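Local coordinates for transcriptional regulator (NtrC family) (Aquifex aeolicus, PDB 3DZD), which probably hydrolyses ATP to remodel sigma54 RNA polymerase and activate transcription, acting as a receiver-regulated AAA+ ATPase of the NtrC family, at residues A195-F207 against K241-G255. Sequence-based numbering, arbitrary orientation.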
# COMPACT_ATOMS: atom_id res chain seq x y z
N ALA A 195 -2.96 6.99 22.43
CA ALA A 195 -2.82 5.57 22.15
C ALA A 195 -4.18 4.89 22.05
O ALA A 195 -4.48 4.26 21.04
CB ALA A 195 -1.97 4.90 23.22
N GLU A 196 -5.01 5.03 23.08
CA GLU A 196 -6.33 4.42 23.09
C GLU A 196 -7.15 4.80 21.85
O GLU A 196 -8.05 4.06 21.44
CB GLU A 196 -7.10 4.80 24.36
CG GLU A 196 -8.53 4.28 24.40
CD GLU A 196 -9.19 4.49 25.75
OE1 GLU A 196 -8.52 5.04 26.66
OE2 GLU A 196 -10.37 4.12 25.90
N SER A 197 -6.83 5.94 21.26
CA SER A 197 -7.53 6.41 20.07
C SER A 197 -6.93 5.80 18.81
O SER A 197 -7.65 5.48 17.86
CB SER A 197 -7.45 7.93 19.99
OG SER A 197 -7.68 8.38 18.67
N GLU A 198 -5.61 5.67 18.79
CA GLU A 198 -4.92 5.07 17.66
C GLU A 198 -5.37 3.63 17.46
O GLU A 198 -5.48 3.16 16.33
CB GLU A 198 -3.41 5.11 17.89
CG GLU A 198 -2.80 6.46 17.68
CD GLU A 198 -2.80 6.85 16.22
OE1 GLU A 198 -2.04 6.22 15.45
OE2 GLU A 198 -3.55 7.77 15.84
N LEU A 199 -5.62 2.95 18.57
CA LEU A 199 -5.99 1.54 18.53
C LEU A 199 -7.46 1.35 18.18
O LEU A 199 -7.80 0.54 17.31
CB LEU A 199 -5.72 0.89 19.89
CG LEU A 199 -4.35 0.30 20.18
CD1 LEU A 199 -4.33 -0.37 21.56
CD2 LEU A 199 -3.96 -0.70 19.11
N PHE A 200 -8.33 2.07 18.88
CA PHE A 200 -9.77 1.84 18.80
C PHE A 200 -10.49 2.72 17.78
O PHE A 200 -11.63 2.46 17.43
CB PHE A 200 -10.40 2.02 20.19
CG PHE A 200 -9.96 0.98 21.17
CD1 PHE A 200 -10.62 -0.24 21.25
CD2 PHE A 200 -8.88 1.21 22.00
CE1 PHE A 200 -10.21 -1.20 22.15
CE2 PHE A 200 -8.46 0.25 22.90
CZ PHE A 200 -9.13 -0.96 22.97
N GLY A 201 -9.81 3.75 17.31
CA GLY A 201 -10.44 4.68 16.39
C GLY A 201 -11.56 5.43 17.08
O GLY A 201 -11.95 5.10 18.21
N HIS A 202 -12.07 6.46 16.41
CA HIS A 202 -13.15 7.26 16.97
C HIS A 202 -14.23 7.48 15.93
O HIS A 202 -14.00 7.33 14.73
CB HIS A 202 -12.61 8.60 17.47
CG HIS A 202 -11.73 9.31 16.49
ND1 HIS A 202 -12.21 10.24 15.59
CD2 HIS A 202 -10.40 9.22 16.26
CE1 HIS A 202 -11.21 10.69 14.85
NE2 HIS A 202 -10.10 10.09 15.24
N GLU A 203 -15.42 7.83 16.39
CA GLU A 203 -16.55 7.98 15.49
C GLU A 203 -17.63 8.84 16.13
O GLU A 203 -18.21 8.46 17.14
CB GLU A 203 -17.09 6.61 15.11
CG GLU A 203 -18.51 6.60 14.58
CD GLU A 203 -19.51 6.24 15.64
OE1 GLU A 203 -19.10 5.61 16.64
OE2 GLU A 203 -20.70 6.57 15.48
N LYS A 204 -17.86 10.02 15.54
CA LYS A 204 -18.88 10.97 16.00
C LYS A 204 -18.32 12.02 16.96
O LYS A 204 -19.05 12.58 17.78
CB LYS A 204 -20.08 10.24 16.61
CG LYS A 204 -21.29 11.11 16.87
CD LYS A 204 -22.43 10.30 17.46
CE LYS A 204 -23.60 11.19 17.84
NZ LYS A 204 -24.05 12.04 16.70
N GLY A 205 -17.02 12.29 16.87
CA GLY A 205 -16.39 13.35 17.64
C GLY A 205 -15.85 12.97 19.00
O GLY A 205 -16.01 13.72 19.96
N ALA A 206 -15.19 11.81 19.08
CA ALA A 206 -14.63 11.35 20.35
C ALA A 206 -13.73 12.41 20.97
O ALA A 206 -13.80 12.67 22.17
CB ALA A 206 -13.86 10.05 20.15
N PHE A 207 -12.88 13.02 20.15
CA PHE A 207 -12.03 14.12 20.60
C PHE A 207 -12.76 15.44 20.40
O PHE A 207 -13.72 15.51 19.63
CB PHE A 207 -10.69 14.11 19.87
CG PHE A 207 -9.78 12.99 20.29
CD1 PHE A 207 -8.68 13.23 21.09
CD2 PHE A 207 -10.04 11.69 19.89
CE1 PHE A 207 -7.85 12.20 21.48
CE2 PHE A 207 -9.21 10.65 20.28
CZ PHE A 207 -8.11 10.92 21.07
N LYS A 241 -8.07 -2.60 28.39
CA LYS A 241 -8.90 -2.62 27.19
C LYS A 241 -8.37 -3.58 26.13
O LYS A 241 -9.12 -4.37 25.57
CB LYS A 241 -9.01 -1.21 26.61
CG LYS A 241 -9.80 -0.25 27.50
CD LYS A 241 -9.87 1.14 26.90
CE LYS A 241 -10.47 1.10 25.50
NZ LYS A 241 -11.78 0.39 25.49
N LEU A 242 -7.07 -3.50 25.87
CA LEU A 242 -6.41 -4.39 24.92
C LEU A 242 -6.63 -5.84 25.33
O LEU A 242 -6.90 -6.70 24.49
CB LEU A 242 -4.91 -4.07 24.87
CG LEU A 242 -4.02 -4.88 23.93
CD1 LEU A 242 -4.48 -4.75 22.49
CD2 LEU A 242 -2.55 -4.45 24.05
N LEU A 243 -6.51 -6.11 26.63
CA LEU A 243 -6.72 -7.44 27.15
C LEU A 243 -8.11 -7.95 26.76
O LEU A 243 -8.26 -9.06 26.24
CB LEU A 243 -6.57 -7.45 28.67
CG LEU A 243 -6.84 -8.81 29.31
CD1 LEU A 243 -5.81 -9.84 28.84
CD2 LEU A 243 -6.86 -8.70 30.82
N ARG A 244 -9.12 -7.13 27.02
CA ARG A 244 -10.50 -7.50 26.74
C ARG A 244 -10.73 -7.81 25.26
O ARG A 244 -11.58 -8.63 24.92
CB ARG A 244 -11.46 -6.40 27.22
CG ARG A 244 -12.92 -6.75 27.03
CD ARG A 244 -13.79 -5.99 28.02
NE ARG A 244 -15.21 -6.33 27.88
CZ ARG A 244 -15.71 -7.53 28.15
NH1 ARG A 244 -14.92 -8.52 28.57
NH2 ARG A 244 -17.02 -7.75 28.00
N VAL A 245 -9.96 -7.15 24.40
CA VAL A 245 -10.00 -7.42 22.96
C VAL A 245 -9.38 -8.79 22.64
O VAL A 245 -9.95 -9.57 21.88
CB VAL A 245 -9.29 -6.32 22.15
CG1 VAL A 245 -8.99 -6.78 20.74
CG2 VAL A 245 -10.15 -5.05 22.14
N LEU A 246 -8.23 -9.08 23.24
CA LEU A 246 -7.60 -10.37 23.05
C LEU A 246 -8.53 -11.49 23.50
O LEU A 246 -8.56 -12.56 22.91
CB LEU A 246 -6.29 -10.45 23.82
CG LEU A 246 -5.24 -9.42 23.45
CD1 LEU A 246 -3.93 -9.73 24.14
CD2 LEU A 246 -5.05 -9.40 21.94
N GLU A 247 -9.31 -11.22 24.55
CA GLU A 247 -10.18 -12.23 25.14
C GLU A 247 -11.52 -12.42 24.42
O GLU A 247 -12.04 -13.53 24.35
CB GLU A 247 -10.45 -11.91 26.61
CG GLU A 247 -9.26 -12.10 27.52
CD GLU A 247 -9.50 -11.57 28.91
OE1 GLU A 247 -10.63 -11.11 29.18
OE2 GLU A 247 -8.57 -11.60 29.74
N THR A 248 -12.08 -11.32 23.91
CA THR A 248 -13.39 -11.39 23.27
C THR A 248 -13.31 -11.45 21.76
O THR A 248 -14.21 -11.96 21.09
CB THR A 248 -14.29 -10.19 23.68
OG1 THR A 248 -13.68 -8.97 23.24
CG2 THR A 248 -14.49 -10.15 25.19
N GLY A 249 -12.21 -10.94 21.21
CA GLY A 249 -12.06 -10.89 19.77
C GLY A 249 -12.95 -9.85 19.13
O GLY A 249 -13.12 -9.83 17.91
N SER A 250 -13.53 -8.97 19.94
CA SER A 250 -14.26 -7.82 19.42
C SER A 250 -13.94 -6.55 20.22
O SER A 250 -13.30 -6.61 21.26
CB SER A 250 -15.77 -8.08 19.40
OG SER A 250 -16.28 -8.27 20.71
N PHE A 251 -14.38 -5.41 19.71
CA PHE A 251 -14.23 -4.15 20.43
C PHE A 251 -15.20 -3.11 19.89
O PHE A 251 -15.98 -3.38 18.98
CB PHE A 251 -12.79 -3.63 20.31
CG PHE A 251 -12.48 -3.02 18.98
CD1 PHE A 251 -12.67 -1.67 18.76
CD2 PHE A 251 -12.02 -3.81 17.94
CE1 PHE A 251 -12.39 -1.10 17.54
CE2 PHE A 251 -11.74 -3.25 16.70
CZ PHE A 251 -11.92 -1.90 16.50
N THR A 252 -15.13 -1.90 20.44
CA THR A 252 -15.95 -0.80 19.96
C THR A 252 -15.07 0.43 19.83
O THR A 252 -14.03 0.52 20.48
CB THR A 252 -17.11 -0.52 20.92
OG1 THR A 252 -16.59 -0.28 22.24
CG2 THR A 252 -18.05 -1.71 20.97
N ARG A 253 -15.46 1.36 18.98
CA ARG A 253 -14.69 2.59 18.83
C ARG A 253 -14.88 3.50 20.04
O ARG A 253 -15.72 3.23 20.91
CB ARG A 253 -15.10 3.32 17.56
CG ARG A 253 -14.75 2.57 16.28
CD ARG A 253 -14.92 3.46 15.07
NE ARG A 253 -14.46 2.85 13.83
CZ ARG A 253 -15.24 2.14 13.02
NH1 ARG A 253 -16.52 1.93 13.33
NH2 ARG A 253 -14.74 1.62 11.91
N LEU A 254 -14.09 4.56 20.10
CA LEU A 254 -14.30 5.60 21.09
C LEU A 254 -15.52 6.41 20.67
O LEU A 254 -15.50 7.08 19.64
CB LEU A 254 -13.08 6.52 21.21
CG LEU A 254 -11.76 5.90 21.68
CD1 LEU A 254 -10.72 7.00 21.93
CD2 LEU A 254 -11.95 5.03 22.93
N GLY A 255 -16.58 6.32 21.46
CA GLY A 255 -17.78 7.09 21.20
C GLY A 255 -18.88 6.28 20.56
O GLY A 255 -20.04 6.70 20.55
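F200 sets its CG anti to its own carbonyl carbon (chi1 -66°), projecting the ring from the end of helix 195-200 at helix 236-248, where K241 bends at chi3 (56°) and again at chi4 to fold its tail over one ring face. CE lies above the rim, and NZ makes a cation-pi contact 4.1 Å from the F200 ring centroid. The extended side chain of E196 crosses that of K241 at about a right angle; its OE2 stays 4.0 Å from K241 NZ, beyond a salt bridge, while OE1 is paired with R237. F200 also directs its edge at the face of F251 in an offset edge-to-face stack, ring planes at 72° and centroids 5.7 Å apart. V245 CG2 packs 3.9 Å from F200 CE1, and L218 of helix 217-220 adds to this apolar cluster. Without this ring, as with an alanine here, the K241 ammonium is likely to lose its aromatic face, F251 its stacking partner, and a gap to open beside V245.

Beyond helix 195-200, the two segments join through a single backbone bridge between H202 and L254. L254 N donates a nearly straight 2.9 Å bond to G201 O, whereas the return bond from E203 N to L254 O is weak. L254 lays CD1 against S197, 3.7 Å from S197 CA, and CD2 against E196, while its CB meets A206 CB at 3.8 Å. R253 runs past F200 O and E203 CB to a salt bridge with E219. The bridge thus ties the base of the loop carrying the GAFTGA motif, which starts at G205 and in this family contacts sigma54, to the chain following helix 236-248, in the loop 1–loop 2 pairing of sigma54-activator AAA+ domains.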